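NikO protein (PDB 4FQD) transfers enolpyruvyl groups as a member of the EPSP synthase family, MurA subfamily, and is essential in the biosynthesis of nikkomycin. Local coordinates at residues Val268-Cys273 / Arg436-Leu441; Val276-Glu281 / Ala418-Pro423; Gly308-Val313 / Thr319-Thr324; Gln344-Leu349 / Asp408-Ala413; Gly370-Leu375 / Ile380-Asp385. The protein carries 4 engineered substitutions. All blocks are in the same frame, centred on the assembly; numbering follows the deposited sequence.

Interaction 1: residues Val268-Cys273 / Arg436-Leu441. With SO4 (sulfate ion), chain D.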
# COMPACT_ATOMS: atom_id res chain seq x y z
N VAL A 268 11.44 -11.25 -16.97
CA VAL A 268 10.24 -12.07 -17.01
C VAL A 268 9.00 -11.19 -16.91
O VAL A 268 8.06 -11.35 -17.69
CB VAL A 268 10.22 -13.11 -15.87
CG1 VAL A 268 8.88 -13.83 -15.81
CG2 VAL A 268 11.36 -14.10 -16.03
N VAL A 269 9.01 -10.26 -15.96
CA VAL A 269 7.93 -9.30 -15.80
C VAL A 269 7.73 -8.51 -17.08
O VAL A 269 6.59 -8.30 -17.53
CB VAL A 269 8.23 -8.32 -14.64
CG1 VAL A 269 7.16 -7.23 -14.57
CG2 VAL A 269 8.32 -9.07 -13.32
N THR A 270 8.83 -8.07 -17.67
CA THR A 270 8.80 -7.27 -18.89
C THR A 270 8.13 -8.01 -20.05
O THR A 270 7.32 -7.43 -20.78
CB THR A 270 10.23 -6.86 -19.33
OG1 THR A 270 10.87 -6.16 -18.25
CG2 THR A 270 10.18 -5.96 -20.55
N TRP A 271 8.45 -9.29 -20.20
CA TRP A 271 7.89 -10.08 -21.29
C TRP A 271 6.43 -10.46 -21.05
O TRP A 271 5.64 -10.55 -22.00
CB TRP A 271 8.73 -11.34 -21.54
CG TRP A 271 10.04 -11.05 -22.19
CD1 TRP A 271 11.28 -11.31 -21.68
CD2 TRP A 271 10.25 -10.43 -23.47
NE1 TRP A 271 12.25 -10.90 -22.57
CE2 TRP A 271 11.64 -10.36 -23.67
CE3 TRP A 271 9.40 -9.94 -24.46
CZ2 TRP A 271 12.20 -9.81 -24.82
CZ3 TRP A 271 9.95 -9.40 -25.60
CH2 TRP A 271 11.34 -9.34 -25.78
N ILE A 272 6.06 -10.66 -19.79
CA ILE A 272 4.67 -10.93 -19.44
C ILE A 272 3.83 -9.70 -19.76
O ILE A 272 2.73 -9.82 -20.32
CB ILE A 272 4.52 -11.29 -17.95
CG1 ILE A 272 5.18 -12.64 -17.66
CG2 ILE A 272 3.06 -11.32 -17.55
CD1 ILE A 272 5.16 -13.03 -16.20
N CYS A 273 4.35 -8.53 -19.43
CA CYS A 273 3.69 -7.27 -19.75
C CYS A 273 3.54 -7.10 -21.26
O CYS A 273 2.50 -6.64 -21.74
CB CYS A 273 4.47 -6.09 -19.17
SG CYS A 273 3.80 -4.46 -19.59
N ARG A 436 21.98 -1.98 -19.83
CA ARG A 436 22.37 -2.35 -18.47
C ARG A 436 21.38 -3.31 -17.82
O ARG A 436 21.60 -3.79 -16.71
CB ARG A 436 22.54 -1.10 -17.60
CG ARG A 436 23.64 -0.16 -18.08
CD ARG A 436 23.78 1.04 -17.16
NE ARG A 436 22.61 1.91 -17.20
CZ ARG A 436 21.66 1.93 -16.27
NH1 ARG A 436 21.74 1.12 -15.22
NH2 ARG A 436 20.63 2.76 -16.39
N GLY A 437 20.28 -3.59 -18.52
CA GLY A 437 19.25 -4.47 -17.99
C GLY A 437 18.87 -5.59 -18.94
O GLY A 437 18.45 -6.67 -18.52
N TYR A 438 19.01 -5.32 -20.24
CA TYR A 438 18.66 -6.30 -21.26
C TYR A 438 19.82 -6.49 -22.22
O TYR A 438 20.61 -5.57 -22.45
CB TYR A 438 17.41 -5.86 -22.02
CG TYR A 438 16.22 -5.54 -21.14
CD1 TYR A 438 16.05 -4.26 -20.63
CD2 TYR A 438 15.28 -6.50 -20.83
CE1 TYR A 438 14.97 -3.96 -19.82
CE2 TYR A 438 14.19 -6.21 -20.03
CZ TYR A 438 14.04 -4.93 -19.53
OH TYR A 438 12.97 -4.63 -18.73
N ARG A 439 19.93 -7.69 -22.79
CA ARG A 439 20.96 -7.99 -23.77
C ARG A 439 20.78 -7.08 -24.99
O ARG A 439 21.70 -6.36 -25.38
CB ARG A 439 20.88 -9.45 -24.21
CG ARG A 439 21.95 -9.86 -25.20
CD ARG A 439 21.58 -11.14 -25.93
NE ARG A 439 20.36 -10.97 -26.71
CZ ARG A 439 20.32 -10.48 -27.95
NH1 ARG A 439 21.45 -10.10 -28.55
NH2 ARG A 439 19.17 -10.36 -28.59
N ASP A 440 19.59 -7.13 -25.57
CA ASP A 440 19.24 -6.29 -26.70
C ASP A 440 17.72 -6.32 -26.85
O ASP A 440 17.18 -7.04 -27.69
CB ASP A 440 19.90 -6.81 -27.98
CG ASP A 440 19.99 -5.75 -29.06
OD1 ASP A 440 19.16 -4.81 -29.06
OD2 ASP A 440 20.89 -5.86 -29.92
N LEU A 441 17.04 -5.54 -26.01
CA LEU A 441 15.58 -5.54 -25.95
C LEU A 441 14.93 -5.17 -27.28
O LEU A 441 13.91 -5.73 -27.65
CB LEU A 441 15.10 -4.60 -24.84
CG LEU A 441 13.58 -4.56 -24.60
CD1 LEU A 441 13.05 -5.94 -24.27
CD2 LEU A 441 13.24 -3.57 -23.50
S SO4 D . 18.40 2.25 -12.93
O1 SO4 D . 17.26 1.48 -12.45
O2 SO4 D . 19.58 1.39 -12.98
O3 SO4 D . 18.12 2.77 -14.26
O4 SO4 D . 18.65 3.37 -12.02
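The ring of Tyr438 is met by Thr270 in its own plane, at the edge that carries the hydroxyl, and one of its faces is covered by Leu441, whose CD2 stands 4.0 Å above the ring centre. Tyr438 OH donates a short hydrogen bond of 2.6 Å to Thr270 OG1. That acceptor is turned beside its own backbone N, anti to the carbonyl carbon (chi1 -56°), and is also hydrogen-bonded to Ile266 O one helical turn back, so two bonds hold the buried hydroxyl in place. The other methyl of Leu441, CD1, reaches the six-membered part of the Trp271 indole, 4.0 Å from CZ2, the two side chains running alongside in opposing senses. This contact pins the loop that precedes helix 441-447 to helix 265-278, in one half of the inverse beta/alpha barrel fold. A phenylalanine in place of Tyr438 would probably leave Thr270 OG1 without its donor from the loop and the ring less firmly fixed in position. Two residues earlier in the same loop, Arg436 grips a sulfate, probably from the crystallisation liquor, with two nearly straight bonds: NH1 to O2 at 3.1 Å (173°) and NH2 to O3 at 3.3 Å (174°). Sulfate O2 lies in the guanidinium plane at its edge.

Interaction 2: residues Val276-Glu281 / Ala418-Pro423; sequences VLLADE and AALAVP
This is a small, wholly apolar contact between the C-terminal ends of two helices, 265-278 and 409-419, about 25 Å from the centre of the chain. The evidence is one leucine whose two methyls have different nearest partners. Leu278, its CG turned anti to the carbonyl carbon (chi1 -56°), sends CD1 to the base of the Leu420 side chain, 3.8 Å from CB, and that methyl also lies 3.9 Å from Leu420 CD1. The two leucines cross at about a right angle. The second methyl, CD2, rests against Ala421, 3.9 Å from its CB and 3.8 Å from its backbone N. That N is satisfied within its own segment, donating to Ala418 O at 3.2 Å, so covering it with a methyl costs no hydrogen bond. The backbones come nearest at the same place, Leu278 CA lying 6.5 Å from Ala421 CA. Around the pair, Ile18 of strand 14-19 packs on Leu420, and Tyr353 touches both Leu277 and Ala421. Helices that meet through aliphatic side chains, with sheets beyond them, are typical of the inverse beta/alpha barrel, in which the helices lie inside and the sheets outside.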
# COMPACT_ATOMS: atom_id res chain seq x y z
N VAL A 276 0.92 -9.75 -22.77
CA VAL A 276 -0.46 -9.43 -22.45
C VAL A 276 -1.00 -8.29 -23.32
O VAL A 276 -2.15 -8.32 -23.76
CB VAL A 276 -0.62 -9.07 -20.95
CG1 VAL A 276 -1.98 -8.45 -20.68
CG2 VAL A 276 -0.42 -10.31 -20.09
N LEU A 277 -0.15 -7.30 -23.58
CA LEU A 277 -0.60 -6.07 -24.22
C LEU A 277 -0.26 -5.96 -25.71
O LEU A 277 -0.91 -5.21 -26.44
CB LEU A 277 -0.03 -4.85 -23.49
CG LEU A 277 -0.39 -4.73 -22.00
CD1 LEU A 277 0.23 -3.48 -21.40
CD2 LEU A 277 -1.90 -4.74 -21.81
N LEU A 278 0.75 -6.70 -26.17
CA LEU A 278 1.24 -6.52 -27.54
C LEU A 278 1.09 -7.75 -28.43
O LEU A 278 1.10 -7.63 -29.66
CB LEU A 278 2.70 -6.06 -27.52
CG LEU A 278 2.99 -4.78 -26.74
CD1 LEU A 278 4.47 -4.46 -26.77
CD2 LEU A 278 2.16 -3.61 -27.27
N ALA A 279 0.94 -8.93 -27.83
CA ALA A 279 0.85 -10.16 -28.60
C ALA A 279 -0.59 -10.49 -29.00
O ALA A 279 -1.54 -10.03 -28.37
CB ALA A 279 1.47 -11.32 -27.83
N ASP A 280 -0.74 -11.29 -30.06
CA ASP A 280 -2.06 -11.74 -30.49
C ASP A 280 -2.23 -13.23 -30.24
O ASP A 280 -3.33 -13.77 -30.34
CB ASP A 280 -2.30 -11.40 -31.96
CG ASP A 280 -1.25 -11.99 -32.87
OD1 ASP A 280 -0.15 -12.31 -32.37
OD2 ASP A 280 -1.51 -12.12 -34.09
N GLU A 281 -1.13 -13.89 -29.91
CA GLU A 281 -1.14 -15.29 -29.48
C GLU A 281 -0.34 -15.41 -28.19
O GLU A 281 0.52 -14.57 -27.92
CB GLU A 281 -0.55 -16.19 -30.57
CG GLU A 281 -1.51 -16.49 -31.71
CD GLU A 281 -2.75 -17.24 -31.26
OE1 GLU A 281 -2.61 -18.27 -30.56
OE2 GLU A 281 -3.87 -16.80 -31.60
N ALA A 418 4.89 0.61 -24.42
CA ALA A 418 3.70 1.44 -24.59
C ALA A 418 3.65 2.05 -25.98
O ALA A 418 2.58 2.21 -26.56
CB ALA A 418 3.67 2.52 -23.52
N ALA A 419 4.82 2.41 -26.51
CA ALA A 419 4.91 2.99 -27.85
C ALA A 419 4.50 1.98 -28.92
O ALA A 419 3.92 2.35 -29.94
CB ALA A 419 6.32 3.49 -28.11
N LEU A 420 4.80 0.71 -28.67
CA LEU A 420 4.46 -0.36 -29.62
C LEU A 420 2.96 -0.59 -29.69
O LEU A 420 2.47 -1.25 -30.61
CB LEU A 420 5.19 -1.65 -29.24
CG LEU A 420 6.69 -1.68 -29.51
CD1 LEU A 420 7.32 -2.93 -28.90
CD2 LEU A 420 6.98 -1.61 -31.00
N ALA A 421 2.22 -0.06 -28.72
CA ALA A 421 0.77 -0.19 -28.70
C ALA A 421 0.12 0.93 -29.51
O ALA A 421 -0.99 0.78 -30.02
CB ALA A 421 0.25 -0.18 -27.28
N VAL A 422 0.82 2.05 -29.63
CA VAL A 422 0.31 3.22 -30.34
C VAL A 422 0.39 3.04 -31.86
O VAL A 422 1.48 2.88 -32.41
CB VAL A 422 1.07 4.50 -29.95
CG1 VAL A 422 0.65 5.66 -30.83
CG2 VAL A 422 0.84 4.82 -28.48
N PRO A 423 -0.77 3.09 -32.54
CA PRO A 423 -0.83 2.94 -33.99
C PRO A 423 -0.29 4.18 -34.72
O PRO A 423 -1.05 4.90 -35.36
CB PRO A 423 -2.33 2.78 -34.26
CG PRO A 423 -2.98 3.52 -33.14
CD PRO A 423 -2.10 3.30 -31.94

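Interaction 3: residues Gly308-Val313 / Thr319-Thr324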
# COMPACT_ATOMS: atom_id res chain seq x y z
N GLY A 308 -6.36 -10.02 -13.28
CA GLY A 308 -7.02 -10.88 -14.24
C GLY A 308 -6.08 -11.35 -15.34
O GLY A 308 -6.52 -11.85 -16.37
N VAL A 309 -4.78 -11.18 -15.11
CA VAL A 309 -3.77 -11.60 -16.07
C VAL A 309 -3.52 -13.10 -15.98
O VAL A 309 -3.22 -13.63 -14.91
CB VAL A 309 -2.44 -10.85 -15.86
CG1 VAL A 309 -1.32 -11.49 -16.66
CG2 VAL A 309 -2.60 -9.38 -16.22
N ARG A 310 -3.65 -13.79 -17.11
CA ARG A 310 -3.43 -15.23 -17.15
C ARG A 310 -2.01 -15.58 -17.61
O ARG A 310 -1.59 -15.20 -18.70
CB ARG A 310 -4.44 -15.93 -18.05
CG ARG A 310 -4.11 -17.39 -18.32
CD ARG A 310 -5.13 -18.06 -19.22
NE ARG A 310 -4.69 -19.40 -19.61
CZ ARG A 310 -5.42 -20.24 -20.33
NH1 ARG A 310 -6.62 -19.89 -20.76
NH2 ARG A 310 -4.93 -21.44 -20.63
N VAL A 311 -1.29 -16.31 -16.76
CA VAL A 311 0.05 -16.79 -17.10
C VAL A 311 0.20 -18.27 -16.75
O VAL A 311 0.08 -18.65 -15.59
CB VAL A 311 1.15 -15.99 -16.37
CG1 VAL A 311 2.51 -16.63 -16.62
CG2 VAL A 311 1.14 -14.54 -16.82
N ASP A 312 0.45 -19.09 -17.77
CA ASP A 312 0.67 -20.51 -17.55
C ASP A 312 2.11 -20.74 -17.11
O ASP A 312 3.05 -20.42 -17.84
CB ASP A 312 0.39 -21.30 -18.84
CG ASP A 312 -1.03 -21.12 -19.32
OD1 ASP A 312 -1.93 -20.93 -18.48
OD2 ASP A 312 -1.25 -21.16 -20.55
N VAL A 313 2.28 -21.30 -15.92
CA VAL A 313 3.62 -21.49 -15.36
C VAL A 313 4.10 -22.93 -15.48
O VAL A 313 3.47 -23.86 -14.98
CB VAL A 313 3.68 -21.06 -13.88
CG1 VAL A 313 5.05 -21.36 -13.29
CG2 VAL A 313 3.34 -19.58 -13.74
N THR A 319 3.90 -18.94 -20.01
CA THR A 319 3.12 -18.49 -21.15
C THR A 319 2.18 -17.35 -20.77
O THR A 319 1.25 -17.54 -19.99
CB THR A 319 2.32 -19.65 -21.77
OG1 THR A 319 3.22 -20.62 -22.31
CG2 THR A 319 1.42 -19.14 -22.88
N ALA A 320 2.43 -16.17 -21.33
CA ALA A 320 1.61 -15.00 -21.06
C ALA A 320 0.55 -14.81 -22.14
O ALA A 320 0.87 -14.72 -23.32
CB ALA A 320 2.48 -13.76 -20.94
N HIS A 321 -0.71 -14.75 -21.72
CA HIS A 321 -1.82 -14.63 -22.65
C HIS A 321 -2.24 -13.18 -22.87
O HIS A 321 -2.32 -12.40 -21.92
CB HIS A 321 -3.02 -15.44 -22.15
CG HIS A 321 -2.78 -16.91 -22.10
ND1 HIS A 321 -3.48 -17.81 -22.88
CD2 HIS A 321 -1.91 -17.65 -21.36
CE1 HIS A 321 -3.05 -19.04 -22.62
NE2 HIS A 321 -2.10 -18.96 -21.70
N PRO A 322 -2.49 -12.81 -24.13
CA PRO A 322 -2.99 -11.48 -24.49
C PRO A 322 -4.33 -11.19 -23.83
O PRO A 322 -5.00 -12.11 -23.36
CB PRO A 322 -3.15 -11.56 -26.01
CG PRO A 322 -2.21 -12.63 -26.43
CD PRO A 322 -2.25 -13.64 -25.32
N LEU A 323 -4.73 -9.92 -23.81
CA LEU A 323 -5.99 -9.51 -23.22
C LEU A 323 -7.19 -10.16 -23.90
O LEU A 323 -7.26 -10.23 -25.13
CB LEU A 323 -6.14 -7.99 -23.25
CG LEU A 323 -5.24 -7.20 -22.30
CD1 LEU A 323 -5.47 -5.71 -22.48
CD2 LEU A 323 -5.51 -7.61 -20.86
N THR A 324 -8.13 -10.63 -23.09
CA THR A 324 -9.40 -11.16 -23.60
C THR A 324 -10.53 -10.26 -23.12
O THR A 324 -11.65 -10.32 -23.62
CB THR A 324 -9.65 -12.60 -23.13
OG1 THR A 324 -9.59 -12.65 -21.70
CG2 THR A 324 -8.60 -13.54 -23.70
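Packing is closest where His321 lies against Arg310 and Asp312, on the face of the hairpin that also carries Thr319. The guanidinium of Arg310 stacks on one face of the imidazole, centres 3.9 Å apart and planes at 24°, and Arg310 CD makes a CH-pi contact almost straight above the ring centroid at 3.8 Å. An extended chain with CG anti to the backbone N (chi1 170°) carries the group over the ring. At the ring edge, nearly in plane, His321 NE2 donates to Asp312 OD2 at 2.6 Å, approaching from above the carboxylate plane, while OD1 takes a weak hydrogen bond from Arg310 NE, part of a salt bridge. The carboxylate is therefore shared by both basic groups. Replacing His321 by an alanine would probably leave the guanidinium without its stacking partner and Asp312 OD2 without its donor. Beneath lies an antiparallel beta hairpin: Asp312 and Thr319 form a hydrogen-bonded pair, Asp312 N to Thr319 O and Thr319 N to Asp312 O both measuring 2.8 Å, and His321 N donates to Arg310 O. Val311 and Ala320, a non-hydrogen-bonded pair, barely meet each other, 4.4 Å from CG2 to CB, because both turn to the other face, where Val311 leans on Ile272 and Phe301. The solvent side belongs to Arg310, whose side chain is exposed, and strand 311-313 is outermost in its sheet within this chain.

Interaction 4: residues Gln344-Leu349 / Asp408-Ala413. With SO4 (sulfate ion), chain D.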
# COMPACT_ATOMS: atom_id res chain seq x y z
N GLN A 344 7.26 -2.33 -10.78
CA GLN A 344 6.19 -1.33 -10.70
C GLN A 344 5.86 -0.57 -12.00
O GLN A 344 4.68 -0.36 -12.29
CB GLN A 344 6.45 -0.38 -9.53
CG GLN A 344 6.29 1.09 -9.85
CD GLN A 344 7.49 1.90 -9.43
OE1 GLN A 344 7.98 2.74 -10.18
NE2 GLN A 344 7.98 1.66 -8.21
N PRO A 345 6.87 -0.14 -12.78
CA PRO A 345 6.52 0.58 -14.01
C PRO A 345 5.70 -0.26 -15.00
O PRO A 345 4.83 0.27 -15.68
CB PRO A 345 7.88 0.93 -14.62
CG PRO A 345 8.81 0.95 -13.47
CD PRO A 345 8.33 -0.13 -12.55
N PHE A 346 5.99 -1.56 -15.07
CA PHE A 346 5.28 -2.44 -15.98
C PHE A 346 3.87 -2.73 -15.49
O PHE A 346 2.95 -2.95 -16.28
CB PHE A 346 6.06 -3.74 -16.18
CG PHE A 346 7.47 -3.53 -16.64
CD1 PHE A 346 7.76 -3.27 -17.97
CD2 PHE A 346 8.52 -3.58 -15.73
CE1 PHE A 346 9.06 -3.06 -18.39
CE2 PHE A 346 9.82 -3.38 -16.15
CZ PHE A 346 10.09 -3.12 -17.48
N LEU A 347 3.70 -2.72 -14.17
CA LEU A 347 2.39 -2.90 -13.57
C LEU A 347 1.54 -1.65 -13.75
O LEU A 347 0.31 -1.72 -13.82
CB LEU A 347 2.52 -3.24 -12.09
CG LEU A 347 3.29 -4.54 -11.80
CD1 LEU A 347 3.50 -4.72 -10.30
CD2 LEU A 347 2.56 -5.73 -12.39
N ALA A 348 2.21 -0.50 -13.84
CA ALA A 348 1.53 0.77 -14.09
C ALA A 348 0.96 0.79 -15.50
O ALA A 348 -0.15 1.28 -15.71
CB ALA A 348 2.50 1.92 -13.89
N LEU A 349 1.71 0.25 -16.45
CA LEU A 349 1.26 0.18 -17.83
C LEU A 349 0.07 -0.77 -17.96
O LEU A 349 -0.87 -0.49 -18.71
CB LEU A 349 2.40 -0.28 -18.75
CG LEU A 349 2.07 -0.41 -20.23
CD1 LEU A 349 1.49 0.89 -20.77
CD2 LEU A 349 3.31 -0.81 -21.02
N ASP A 408 15.50 6.35 -16.97
CA ASP A 408 16.25 5.24 -16.40
C ASP A 408 16.04 3.93 -17.17
O ASP A 408 15.43 3.92 -18.24
CB ASP A 408 15.88 5.05 -14.92
CG ASP A 408 14.38 4.98 -14.70
OD1 ASP A 408 13.81 3.88 -14.84
OD2 ASP A 408 13.78 6.02 -14.38
N LEU A 409 16.54 2.84 -16.61
CA LEU A 409 16.49 1.53 -17.25
C LEU A 409 15.07 1.03 -17.50
O LEU A 409 14.68 0.79 -18.64
CB LEU A 409 17.27 0.50 -16.43
CG LEU A 409 17.06 -0.99 -16.74
CD1 LEU A 409 17.42 -1.32 -18.18
CD2 LEU A 409 17.87 -1.84 -15.77
N ARG A 410 14.30 0.88 -16.43
CA ARG A 410 12.94 0.35 -16.53
C ARG A 410 12.01 1.34 -17.22
O ARG A 410 10.98 0.96 -17.78
CB ARG A 410 12.40 -0.05 -15.16
CG ARG A 410 13.30 -1.01 -14.40
CD ARG A 410 13.69 -2.20 -15.27
NE ARG A 410 14.67 -3.07 -14.62
CZ ARG A 410 15.25 -4.11 -15.20
NH1 ARG A 410 14.96 -4.42 -16.45
NH2 ARG A 410 16.13 -4.84 -14.52
N ALA A 411 12.37 2.62 -17.17
CA ALA A 411 11.59 3.66 -17.83
C ALA A 411 11.68 3.51 -19.35
O ALA A 411 10.69 3.64 -20.05
CB ALA A 411 12.07 5.04 -17.41
N ALA A 412 12.88 3.22 -19.84
CA ALA A 412 13.11 3.03 -21.26
C ALA A 412 12.33 1.82 -21.79
O ALA A 412 11.79 1.85 -22.89
CB ALA A 412 14.59 2.87 -21.55
N ALA A 413 12.29 0.77 -20.98
CA ALA A 413 11.61 -0.46 -21.37
C ALA A 413 10.10 -0.29 -21.45
O ALA A 413 9.47 -0.69 -22.43
CB ALA A 413 11.97 -1.59 -20.42
S SO4 D . 18.40 2.25 -12.93
O1 SO4 D . 17.26 1.48 -12.45
O2 SO4 D . 19.58 1.39 -12.98
O3 SO4 D . 18.12 2.77 -14.26
O4 SO4 D . 18.65 3.37 -12.02
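Helices 344-351 and 409-419 run nearly alongside, the axes of their facing segments 9.6 Å apart at closest and inclined by 27°, with Pro345 and Arg410 the nearest backbone pair. Phe346 reaches across with the rim of its ring. Its CG stands anti to the carbonyl carbon (chi1 -55°), which directs the ring so that CZ and CE1 both lie 3.8 Å from Ala413 CB, near the ring plane. At the same edge, CE2 comes to 4.1 Å from Arg410 CD. Pro345 CG adds a matching contact of 4.1 Å with Arg410 CB. Only the aliphatic part of the arginine is therefore used here: its chain bends at chi2 and leads the guanidinium away from the phenyl ring, so that one face of the group lies under Leu409 CD2. Polar bonds gather at the start of helix 409-419. Asp408 is its N-cap, and OD1 accepts from Ala411 N at 3.0 Å, reached from above the carboxylate plane. Leu409 N donates to sulfate O3 at 2.8 Å, in a bond of 165°. Tyr438 and Thr270, from the neighbouring loop and helix, also touch Phe346. The chemistry thus divides: apolar edges and alkyl groups hold the two helices together, while the helix start presents a backbone N-H to an anion, which the positive end of the helix dipole is likely to favour.

Interaction 5: residues Gly370-Leu375 / Ile380-Asp385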
# COMPACT_ATOMS: atom_id res chain seq x y z
N GLY A 370 9.66 8.63 -12.91
CA GLY A 370 10.07 9.50 -13.99
C GLY A 370 9.52 9.08 -15.34
O GLY A 370 9.60 9.83 -16.32
N PHE A 371 8.96 7.88 -15.41
CA PHE A 371 8.36 7.38 -16.64
C PHE A 371 6.95 7.92 -16.81
O PHE A 371 6.42 7.96 -17.92
CB PHE A 371 8.33 5.84 -16.63
CG PHE A 371 7.57 5.25 -15.47
CD1 PHE A 371 8.22 4.97 -14.27
CD2 PHE A 371 6.22 4.98 -15.57
CE1 PHE A 371 7.53 4.42 -13.21
CE2 PHE A 371 5.52 4.44 -14.51
CZ PHE A 371 6.18 4.16 -13.32
N ALA A 372 6.34 8.34 -15.70
CA ALA A 372 4.96 8.81 -15.70
C ALA A 372 4.64 10.00 -16.63
O ALA A 372 3.66 9.94 -17.37
CB ALA A 372 4.48 9.10 -14.26
N PRO A 373 5.45 11.07 -16.59
CA PRO A 373 5.13 12.19 -17.49
C PRO A 373 5.27 11.82 -18.96
O PRO A 373 4.65 12.45 -19.82
CB PRO A 373 6.18 13.25 -17.12
CG PRO A 373 6.61 12.89 -15.74
CD PRO A 373 6.58 11.40 -15.71
N GLU A 374 6.07 10.80 -19.25
CA GLU A 374 6.27 10.35 -20.62
C GLU A 374 5.10 9.49 -21.08
O GLU A 374 4.68 9.55 -22.24
CB GLU A 374 7.59 9.60 -20.76
CG GLU A 374 8.80 10.42 -20.36
CD GLU A 374 8.90 11.72 -21.13
OE1 GLU A 374 8.90 11.68 -22.37
OE2 GLU A 374 8.98 12.79 -20.48
N LEU A 375 4.57 8.68 -20.17
CA LEU A 375 3.38 7.88 -20.45
C LEU A 375 2.18 8.79 -20.65
O LEU A 375 1.24 8.45 -21.36
CB LEU A 375 3.10 6.89 -19.32
CG LEU A 375 4.04 5.69 -19.18
CD1 LEU A 375 3.63 4.84 -17.99
CD2 LEU A 375 4.03 4.86 -20.46
N ILE A 380 -1.92 8.07 -21.56
CA ILE A 380 -2.14 7.43 -20.27
C ILE A 380 -2.28 8.47 -19.17
O ILE A 380 -1.45 9.37 -19.03
CB ILE A 380 -0.99 6.46 -19.93
CG1 ILE A 380 -0.80 5.44 -21.06
CG2 ILE A 380 -1.26 5.75 -18.61
CD1 ILE A 380 0.32 4.46 -20.82
N ARG A 381 -3.35 8.35 -18.38
CA ARG A 381 -3.63 9.30 -17.31
C ARG A 381 -2.96 8.89 -16.01
O ARG A 381 -3.28 7.85 -15.44
CB ARG A 381 -5.14 9.41 -17.09
CG ARG A 381 -5.97 9.55 -18.35
CD ARG A 381 -6.12 11.01 -18.77
NE ARG A 381 -7.40 11.24 -19.42
CZ ARG A 381 -7.64 11.05 -20.71
NH1 ARG A 381 -6.67 10.61 -21.50
NH2 ARG A 381 -8.85 11.29 -21.21
N THR A 382 -2.03 9.71 -15.53
CA THR A 382 -1.33 9.42 -14.28
C THR A 382 -1.38 10.60 -13.31
O THR A 382 -1.66 11.73 -13.69
CB THR A 382 0.14 9.04 -14.51
OG1 THR A 382 0.86 10.17 -15.02
CG2 THR A 382 0.26 7.88 -15.50
N ALA A 383 -1.09 10.31 -12.04
CA ALA A 383 -0.97 11.34 -11.02
C ALA A 383 0.11 10.93 -10.03
O ALA A 383 0.15 9.78 -9.58
CB ALA A 383 -2.30 11.53 -10.30
N VAL A 384 0.99 11.87 -9.70
CA VAL A 384 2.12 11.58 -8.82
C VAL A 384 2.19 12.54 -7.64
O VAL A 384 2.20 13.76 -7.81
CB VAL A 384 3.47 11.65 -9.59
CG1 VAL A 384 4.64 11.55 -8.62
CG2 VAL A 384 3.54 10.55 -10.64
N ASP A 385 2.22 11.98 -6.43
CA ASP A 385 2.43 12.76 -5.22
C ASP A 385 3.41 12.03 -4.31
O ASP A 385 3.06 11.05 -3.65
CB ASP A 385 1.11 13.01 -4.49
CG ASP A 385 1.22 14.11 -3.44
OD1 ASP A 385 2.35 14.52 -3.12
OD2 ASP A 385 0.17 14.56 -2.93
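Ile380 folds back along the last turn of helix 372-378 and meets Leu375 with almost its whole length. Its CB lies 3.3 Å from Leu375 O, the carbonyl that also accepts a hydrogen bond from Ile380 N at 3.2 Å. That bond is bent, 139° at the hydrogen, and the donor is tilted from the carbonyl plane. The next atom, CG1, stays beside the same oxygen at 3.6 Å. With CG1 anti to the carbonyl carbon (chi1 -55°) and the chain then extended, the tip CD1 arrives 3.7 Å from Leu375 CD2 and 4.0 Å from its CB. Farther along, Ala372 CB faces Val384 CG2 at 4.0 Å and also borders Thr382, whose hydroxyl is hydrogen-bonded to Glu376. The contact joins helix 372-378 to strand 382-385, which follows it in the chain after a short turn. That strand pairs antiparallel with 388-393 and is outermost in its sheet within this chain; at its end, Asp385 bonds to Lys184 and Asn183 of the second subunit. On the inner side, Ile380 touches Leu349 of helix 344-351, and Leu375 touches Leu415 and Ala418 of helix 409-419, so the pair fills the seam between this sheet and the two helices.

In the fold
Interactions 1, 2 and 4 are buried and share elements: helix 265-278 serves 1 and 2, helix 409-419 serves 2 and 4. Interactions 1 and 4 have centres 10 Å apart, touch through Thr270, Tyr438 and Phe346, and bind one sulfate from two directions. Interaction 1 has a hydrogen bond between its segments, whereas 4 joins its helices by apolar contacts alone and keeps its polar bonds at a helix start; interaction 2 is purely aliphatic. Interaction 5 is also buried and touches 4 through Phe371 on Pro345, but it ties a helix to an edge strand. Interaction 3 differs most: a surface hairpin held by backbone bonds and charged side chains, its Val311 and Ala320 packing on Ile272 beneath.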